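Enterotoxin type A (Staphylococcus aureus, PDB 1DYQ) activates T cells as a superantigen by binding MHC class II molecules, in part through a zinc ion, and T-cell receptors, and causes staphylococcal food poisoning. Local coordinates at residues C107-V112 with I213-K218; G111-D116 with N150-E155. The protein carries 3 engineered substitutions. All coordinates share one frame; numbering follows the deposited sequence. Where two conformers were deposited one is given.

Contact 1: C107-V112 with I213-K218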
ATOM      1  N   CYS A 107      10.841  -0.322   9.184  1.00 10.62           N
ATOM      2  CA  CYS A 107      10.353   0.904   8.606  1.00 10.86           C
ATOM      3  C   CYS A 107       9.103   0.680   7.736  1.00 10.85           C
ATOM      4  O   CYS A 107       8.938  -0.358   7.105  1.00 10.20           O
ATOM      5  CB  CYS A 107      11.441   1.575   7.740  1.00 11.92           C
ATOM      6  SG  CYS A 107      12.858   2.137   8.786  1.00 17.09           S
ATOM      7  N   MET A 108       8.232   1.660   7.790  1.00 12.54           N
ATOM      8  CA  MET A 108       7.026   1.685   6.922  1.00 13.80           C
ATOM      9  C   MET A 108       6.990   3.023   6.230  1.00 12.25           C
ATOM     10  O   MET A 108       7.427   4.054   6.815  1.00 11.33           O
ATOM     11  CB  MET A 108       5.829   1.487   7.819  1.00 16.28           C
ATOM     12  CG  MET A 108       4.481   1.947   7.400  1.00 21.42           C
ATOM     13  SD  MET A 108       3.249   1.203   8.535  1.00 17.73           S
ATOM     14  CE  MET A 108       2.737   2.637   9.428  1.00 15.24           C
ATOM     15  N   TYR A 109       6.492   3.107   5.007  1.00 10.02           N
ATOM     16  CA  TYR A 109       6.341   4.327   4.275  1.00 10.38           C
ATOM     17  C   TYR A 109       4.906   4.860   4.391  1.00  9.90           C
ATOM     18  O   TYR A 109       3.984   4.135   3.983  1.00 11.08           O
ATOM     19  CB  TYR A 109       6.655   4.116   2.800  1.00 12.13           C
ATOM     20  CG  TYR A 109       8.081   3.793   2.439  1.00 11.61           C
ATOM     21  CD1 TYR A 109       9.052   4.791   2.496  1.00 13.53           C
ATOM     22  CD2 TYR A 109       8.409   2.554   1.913  1.00 13.65           C
ATOM     23  CE1 TYR A 109      10.356   4.512   2.081  1.00 14.17           C
ATOM     24  CE2 TYR A 109       9.694   2.282   1.486  1.00 12.30           C
ATOM     25  CZ  TYR A 109      10.652   3.261   1.602  1.00 14.95           C
ATOM     26  OH  TYR A 109      11.929   2.999   1.111  1.00 16.25           O
ATOM     27  N   GLY A 110       4.727   5.980   5.054  1.00  9.62           N
ATOM     28  CA  GLY A 110       3.331   6.465   5.247  1.00 11.35           C
ATOM     29  C   GLY A 110       2.504   5.511   6.059  1.00 10.85           C
ATOM     30  O   GLY A 110       2.958   4.881   7.032  1.00 11.36           O
ATOM     31  N   GLY A 111       1.221   5.336   5.676  1.00 11.19           N
ATOM     32  CA  GLY A 111       0.330   4.432   6.376  1.00 11.40           C
ATOM     33  C   GLY A 111      -0.420   5.062   7.540  1.00 10.82           C
ATOM     34  O   GLY A 111      -1.026   4.282   8.310  1.00 12.71           O
ATOM     35  N   VAL A 112      -0.320   6.366   7.744  1.00 10.26           N
ATOM     36  CA  VAL A 112      -0.889   6.970   8.957  1.00 11.44           C
ATOM     37  C   VAL A 112      -2.112   7.822   8.658  1.00 12.01           C
ATOM     38  O   VAL A 112      -2.132   8.591   7.708  1.00 12.92           O
ATOM     39  CB  VAL A 112       0.200   7.884   9.582  1.00 13.12           C
ATOM     40  CG1 VAL A 112      -0.265   8.474  10.913  1.00 14.04           C
ATOM     41  CG2 VAL A 112       1.463   7.064   9.792  1.00 13.73           C
ATOM     42  N   ILE A 213       6.364   4.567  -3.136  1.00 13.06           N
ATOM     43  CA  ILE A 213       5.198   5.253  -3.666  1.00 12.81           C
ATOM     44  C   ILE A 213       4.230   5.647  -2.548  1.00 13.00           C
ATOM     45  O   ILE A 213       3.444   6.583  -2.742  1.00 15.54           O
ATOM     46  CB  ILE A 213       4.413   4.407  -4.692  1.00 15.54           C
ATOM     47  CG1 ILE A 213       4.127   3.007  -4.186  1.00 15.87           C
ATOM     48  CG2 ILE A 213       5.158   4.397  -6.024  1.00 18.91           C
ATOM     49  CD1 ILE A 213       3.125   2.240  -5.054  1.00 17.07           C
ATOM     50  N   TYR A 214       4.264   4.984  -1.394  1.00 12.24           N
ATOM     51  CA  TYR A 214       3.361   5.280  -0.304  1.00 11.52           C
ATOM     52  C   TYR A 214       3.938   6.306   0.682  1.00 12.35           C
ATOM     53  O   TYR A 214       3.237   6.729   1.599  1.00 11.71           O
ATOM     54  CB  TYR A 214       2.980   4.035   0.454  1.00 11.38           C
ATOM     55  CG  TYR A 214       2.338   2.907  -0.337  1.00 10.82           C
ATOM     56  CD1 TYR A 214       1.514   3.218  -1.424  1.00 12.62           C
ATOM     57  CD2 TYR A 214       2.600   1.603  -0.046  1.00 12.01           C
ATOM     58  CE1 TYR A 214       0.924   2.158  -2.136  1.00 10.87           C
ATOM     59  CE2 TYR A 214       2.011   0.544  -0.739  1.00 12.30           C
ATOM     60  CZ  TYR A 214       1.164   0.888  -1.809  1.00 12.31           C
ATOM     61  OH  TYR A 214       0.674  -0.181  -2.541  1.00 11.52           O
ATOM     62  N   ARG A 215       5.153   6.762   0.435  1.00 12.35           N
ATOM     63  CA  ARG A 215       5.809   7.706   1.357  1.00 11.89           C
ATOM     64  C   ARG A 215       5.190   9.054   1.363  1.00 12.97           C
ATOM     65  O   ARG A 215       5.424   9.871   2.293  1.00 12.86           O
ATOM     66  CB  ARG A 215       7.314   7.750   1.030  1.00 12.13           C
ATOM     67  CG  ARG A 215       8.141   8.322   2.221  1.00 13.53           C
ATOM     68  CD  ARG A 215       9.631   8.266   1.859  1.00 12.67           C
ATOM     69  NE  ARG A 215      10.018   9.342   0.988  1.00 13.87           N
ATOM     70  CZ  ARG A 215      11.279   9.702   0.684  1.00 14.35           C
ATOM     71  NH1 ARG A 215      12.279   8.977   1.171  1.00 14.27           N
ATOM     72  NH2 ARG A 215      11.488  10.713  -0.113  1.00 15.68           N
ATOM     73  N   ASP A 216       4.382   9.424   0.359  1.00 10.82           N
ATOM     74  CA  ASP A 216       3.609  10.649   0.421  1.00 13.43           C
ATOM     75  C   ASP A 216       2.443  10.595   1.405  1.00 12.79           C
ATOM     76  O   ASP A 216       1.783  11.619   1.636  1.00 14.69           O
ATOM     77  CB  ASP A 216       3.102  10.997  -0.982  1.00 14.21           C
ATOM     78  CG  ASP A 216       2.160  10.001  -1.599  1.00 19.41           C
ATOM     79  OD1 ASP A 216       1.837   8.916  -1.114  1.00 15.13           O
ATOM     80  OD2 ASP A 216       1.682  10.345  -2.753  1.00 23.24           O
ATOM     81  N   ASN A 217       2.140   9.419   1.957  1.00 12.02           N
ATOM     82  CA  ASN A 217       1.006   9.239   2.843  1.00 12.01           C
ATOM     83  C   ASN A 217      -0.264   9.851   2.252  1.00 13.09           C
ATOM     84  O   ASN A 217      -1.075  10.457   2.917  1.00 13.55           O
ATOM     85  CB  ASN A 217       1.286   9.851   4.242  1.00 10.61           C
ATOM     86  CG  ASN A 217       0.530   9.165   5.335  1.00 13.95           C
ATOM     87  OD1 ASN A 217       1.060   8.333   6.081  1.00 16.22           O
ATOM     88  ND2 ASN A 217      -0.770   9.428   5.498  1.00 16.51           N
ATOM     89  N   LYS A 218      -0.447   9.561   0.929  1.00 11.57           N
ATOM     90  CA  LYS A 218      -1.671  10.064   0.283  1.00 13.53           C
ATOM     91  C   LYS A 218      -2.901   9.455   0.946  1.00 12.21           C
ATOM     92  O   LYS A 218      -2.999   8.228   1.100  1.00 13.11           O
ATOM     93  CB  LYS A 218      -1.634   9.700  -1.209  1.00 15.59           C
ATOM     94  CG  LYS A 218      -2.867  10.134  -1.968  1.00 19.31           C
ATOM     95  CD  LYS A 218      -2.934  11.623  -2.187  1.00 23.87           C
ATOM     96  CE  LYS A 218      -4.008  11.914  -3.275  1.00 27.26           C
ATOM     97  NZ  LYS A 218      -4.237  13.381  -3.365  1.00 31.51           N
TER
HETATM   98  O   HOH W   1       0.803   5.753   2.776  1.00 11.39           O

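Contact 2: G111-D116 with N150-E155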
ATOM      1  N   GLY A 111       1.221   5.336   5.676  1.00 11.19           N
ATOM      2  CA  GLY A 111       0.330   4.432   6.376  1.00 11.40           C
ATOM      3  C   GLY A 111      -0.420   5.062   7.540  1.00 10.82           C
ATOM      4  O   GLY A 111      -1.026   4.282   8.310  1.00 12.71           O
ATOM      5  N   VAL A 112      -0.320   6.366   7.744  1.00 10.26           N
ATOM      6  CA  VAL A 112      -0.889   6.970   8.957  1.00 11.44           C
ATOM      7  C   VAL A 112      -2.112   7.822   8.658  1.00 12.01           C
ATOM      8  O   VAL A 112      -2.132   8.591   7.708  1.00 12.92           O
ATOM      9  CB  VAL A 112       0.200   7.884   9.582  1.00 13.12           C
ATOM     10  CG1 VAL A 112      -0.265   8.474  10.913  1.00 14.04           C
ATOM     11  CG2 VAL A 112       1.463   7.064   9.792  1.00 13.73           C
ATOM     12  N   THR A 113      -3.106   7.753   9.549  1.00 12.41           N
ATOM     13  CA  THR A 113      -4.264   8.640   9.443  1.00 11.20           C
ATOM     14  C   THR A 113      -4.615   9.201  10.840  1.00 11.39           C
ATOM     15  O   THR A 113      -4.393   8.521  11.826  1.00 14.27           O
ATOM     16  CB  THR A 113      -5.522   7.881   8.944  1.00 12.18           C
ATOM     17  OG1 THR A 113      -5.655   6.648   9.570  1.00 13.77           O
ATOM     18  CG2 THR A 113      -5.394   7.698   7.415  1.00 14.06           C
ATOM     19  N   LEU A 114      -5.117  10.424  10.857  1.00 13.23           N
ATOM     20  CA  LEU A 114      -5.595  10.961  12.161  1.00 15.17           C
ATOM     21  C   LEU A 114      -6.692  10.074  12.691  1.00 16.89           C
ATOM     22  O   LEU A 114      -7.569   9.626  11.940  1.00 16.75           O
ATOM     23  CB  LEU A 114      -6.080  12.397  11.985  1.00 16.00           C
ATOM     24  CG  LEU A 114      -4.963  13.393  11.623  1.00 17.33           C
ATOM     25  CD1 LEU A 114      -5.539  14.725  11.198  1.00 21.81           C
ATOM     26  CD2 LEU A 114      -4.021  13.516  12.818  1.00 16.13           C
ATOM     27  N   HIS A 115      -6.664   9.791  14.000  1.00 14.53           N
ATOM     28  CA  HIS A 115      -7.622   8.870  14.574  1.00 16.97           C
ATOM     29  C   HIS A 115      -8.994   9.522  14.750  1.00 19.44           C
ATOM     30  O   HIS A 115     -10.035   8.942  14.590  1.00 19.79           O
ATOM     31  CB  HIS A 115      -7.130   8.353  15.913  1.00 17.05           C
ATOM     32  CG  HIS A 115      -8.086   7.516  16.684  1.00 18.33           C
ATOM     33  ND1 HIS A 115      -8.320   6.192  16.531  1.00 19.26           N
ATOM     34  CD2 HIS A 115      -8.934   7.947  17.699  1.00 20.06           C
ATOM     35  CE1 HIS A 115      -9.250   5.777  17.410  1.00 19.96           C
ATOM     36  NE2 HIS A 115      -9.631   6.845  18.103  1.00 20.74           N
ATOM     37  N   ASP A 116      -8.902  10.757  15.306  1.00 20.01           N
ATOM     38  CA  ASP A 116     -10.100  11.405  15.752  1.00 21.50           C
ATOM     39  C   ASP A 116     -11.143  11.709  14.682  1.00 20.04           C
ATOM     40  O   ASP A 116     -10.915  12.258  13.648  1.00 21.72           O
ATOM     41  CB  ASP A 116      -9.892  12.576  16.646  1.00 26.55           C
ATOM     42  CG  ASP A 116      -9.262  12.330  17.971  1.00 31.73           C
ATOM     43  OD1 ASP A 116      -9.240  11.220  18.531  1.00 34.70           O
ATOM     44  OD2 ASP A 116      -8.839  13.374  18.593  1.00 36.57           O
ATOM     45  N   ASN A 150     -11.288   8.999   6.086  1.00 14.89           N
ATOM     46  CA  ASN A 150     -10.092   9.388   5.334  1.00 14.32           C
ATOM     47  C   ASN A 150      -9.092   8.238   5.425  1.00 14.21           C
ATOM     48  O   ASN A 150      -8.760   7.799   6.546  1.00 13.28           O
ATOM     49  CB  ASN A 150      -9.504  10.638   6.033  0.50 17.11           C
ATOM     50  CG  ASN A 150      -8.087  10.901   5.585  0.50 21.94           C
ATOM     51  OD1 ASN A 150      -7.136  10.640   6.323  0.50 25.43           O
ATOM     52  ND2 ASN A 150      -7.944  11.349   4.352  0.50 23.27           N
ATOM     53  N   VAL A 151      -8.816   7.570   4.313  1.00 11.67           N
ATOM     54  CA  VAL A 151      -8.045   6.340   4.308  1.00 12.15           C
ATOM     55  C   VAL A 151      -6.803   6.494   3.448  1.00 10.78           C
ATOM     56  O   VAL A 151      -6.806   7.196   2.443  1.00 11.30           O
ATOM     57  CB  VAL A 151      -8.893   5.161   3.807  1.00 13.57           C
ATOM     58  CG1 VAL A 151      -9.330   5.381   2.345  1.00 13.71           C
ATOM     59  CG2 VAL A 151      -8.187   3.838   3.956  1.00 12.58           C
ATOM     60  N   THR A 152      -5.698   5.829   3.836  1.00 11.72           N
ATOM     61  CA  THR A 152      -4.532   5.885   2.967  1.00 10.16           C
ATOM     62  C   THR A 152      -4.850   5.062   1.681  1.00  8.59           C
ATOM     63  O   THR A 152      -5.482   4.010   1.764  1.00 11.28           O
ATOM     64  CB  THR A 152      -3.244   5.365   3.576  1.00  9.89           C
ATOM     65  OG1 THR A 152      -3.269   4.025   3.966  1.00 11.81           O
ATOM     66  CG2 THR A 152      -2.841   6.270   4.773  1.00 10.77           C
ATOM     67  N   VAL A 153      -4.292   5.553   0.601  1.00  9.40           N
ATOM     68  CA  VAL A 153      -4.282   4.730  -0.637  1.00 10.54           C
ATOM     69  C   VAL A 153      -3.549   3.438  -0.368  1.00 10.78           C
ATOM     70  O   VAL A 153      -3.988   2.344  -0.770  1.00 11.11           O
ATOM     71  CB  VAL A 153      -3.692   5.473  -1.816  1.00 11.78           C
ATOM     72  CG1 VAL A 153      -3.510   4.498  -3.005  1.00 12.98           C
ATOM     73  CG2 VAL A 153      -4.585   6.636  -2.242  1.00 13.60           C
ATOM     74  N   GLN A 154      -2.468   3.450   0.443  1.00  9.96           N
ATOM     75  CA  GLN A 154      -1.775   2.244   0.835  1.00  9.49           C
ATOM     76  C   GLN A 154      -2.676   1.184   1.408  1.00 10.87           C
ATOM     77  O   GLN A 154      -2.623   0.014   1.004  1.00 10.92           O
ATOM     78  CB  GLN A 154      -0.609   2.573   1.829  1.00 10.88           C
ATOM     79  CG  GLN A 154       0.042   1.327   2.388  1.00 10.12           C
ATOM     80  CD  GLN A 154       1.366   1.592   3.151  1.00  8.67           C
ATOM     81  OE1 GLN A 154       2.095   0.618   3.371  1.00  9.23           O
ATOM     82  NE2 GLN A 154       1.558   2.807   3.552  1.00  9.17           N
ATOM     83  N   GLU A 155      -3.570   1.518   2.341  1.00 10.14           N
ATOM     84  CA  GLU A 155      -4.477   0.561   2.941  1.00 10.71           C
ATOM     85  C   GLU A 155      -5.350  -0.141   1.877  1.00 11.73           C
ATOM     86  O   GLU A 155      -5.578  -1.323   1.973  1.00 11.30           O
ATOM     87  CB  GLU A 155      -5.350   1.201   4.016  1.00 11.38           C
ATOM     88  CG  GLU A 155      -6.431   0.307   4.576  1.00 11.15           C
ATOM     89  CD  GLU A 155      -7.155   0.875   5.766  1.00 14.60           C
ATOM     90  OE1 GLU A 155      -6.618   1.784   6.443  1.00 14.04           O
ATOM     91  OE2 GLU A 155      -8.301   0.426   6.040  1.00 15.73           O
TER
HETATM   92  O   HOH W   1       0.803   5.753   2.776  1.00 11.39           O
HETATM   93  O   HOH W   2      -5.552  11.666   8.034  1.00 22.25           O
HETATM   94  O   HOH W   3      -8.137  10.827   9.163  1.00 27.10           O

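Contact 1: C107-V112 with I213-K218
Y109 and G110, at the end of the first part of strand 105-114, lie against a type I beta turn running from Y214 to N217, and the CA atoms of G110 and N217 come within 4.3 Å of each other. The principle illustrated is that one side-chain amide can stand in for a strand partner. The carboxamide of N217 presents both its acceptor and its donor to V112: V112 N gives its hydrogen to N217 OD1 at 2.9 Å, and N217 ND2 returns one to V112 O at 2.7 Å. Both bonds are nearly straight, each reaches a lone pair in the plane of the accepting carbonyl, and together they fix the rotation of the amide. N217 CG stands anti to the backbone N (chi1 -152°), which carries the amide across the glycines to V112. G110 CA packs 3.1 Å from N217 OD1 and also against Y214 O, and its positive phi of 63° suits a glycine here. At the other end, the aliphatic part of R215 passes obliquely by the Y109 ring, with R215 CD 3.6 Å from Y109 CD1, while its NE continues to a salt bridge with D73 and Y109 OH bonds to the carbonyl of N208. Water 1 accepts from G111 N and donates to Y214 O, which also receives the turn bond from N217 N. Buried backbone polar groups at the break in the strand are thus satisfied by an asparagine and a water, joining the OB-fold domain to a loop of the beta-grasp domain.

Contact 2: G111-D116 with N150-E155
The first torsions of T113 and N150 turn the methyl of one toward the carbonyl groups of the other: a chi1 of 43° places T113 OG1 between the backbone N and the carbonyl carbon, leaving CG2 anti to the carbonyl carbon, while N150 CG extends opposite its backbone N (chi1 165°). The two side chains lie alongside, pointing opposite ways. The T113 methyl CG2 rests 3.5 Å from N150 O and also touches N150 OD1 and T152 CG2. The methyl of T152 reaches in turn to the G111 backbone, with T152 CG2 3.9 Å from G111 C. Although strands 112-114 and 150-152 run antiparallel at 169°, their axes stay 6.9 Å apart and no direct hydrogen bond joins them. In the conformer given for N150, water 3 donates to both N150 OD1 and L114 O; a link through water 2 to L114 N is doubtful. At the far end water 1 also accepts from Q154 NE2, at 3.1 Å. Q154 is further held by bonds from its NE2 to Y109 O and to its OE1 from A91 N. T152 has a second task: its OG1 accepts from E155 N at 3.0 Å, an N-cap bond at the start of helix 153-168. The contact joins the last strand of the OB-fold domain to the N-terminal end of this beta-grasp helix, uniting the two domains of this toxin family.

How the contacts relate
Contacts 1 and 2 share G111 and V112, and their centres lie 9 Å apart, so the break in strand 105-114 meets two parts of the beta-grasp domain at once. The two partner segments also join each other: V153 N lies 3.0 Å from K218 O, a probable hydrogen bond, and the Q154 amide packs on the Y214 ring, with Q154 CD 3.4 Å from Y214 CD2. Water 1 belongs to both, lying among G111, Y214 and Q154. The zinc site of H188, H226 and D228 stands apart from this junction; the side chain of V151 in contact 2 is about 12 Å from that of H226. The pair therefore illustrates an interdomain core rather than a metal site.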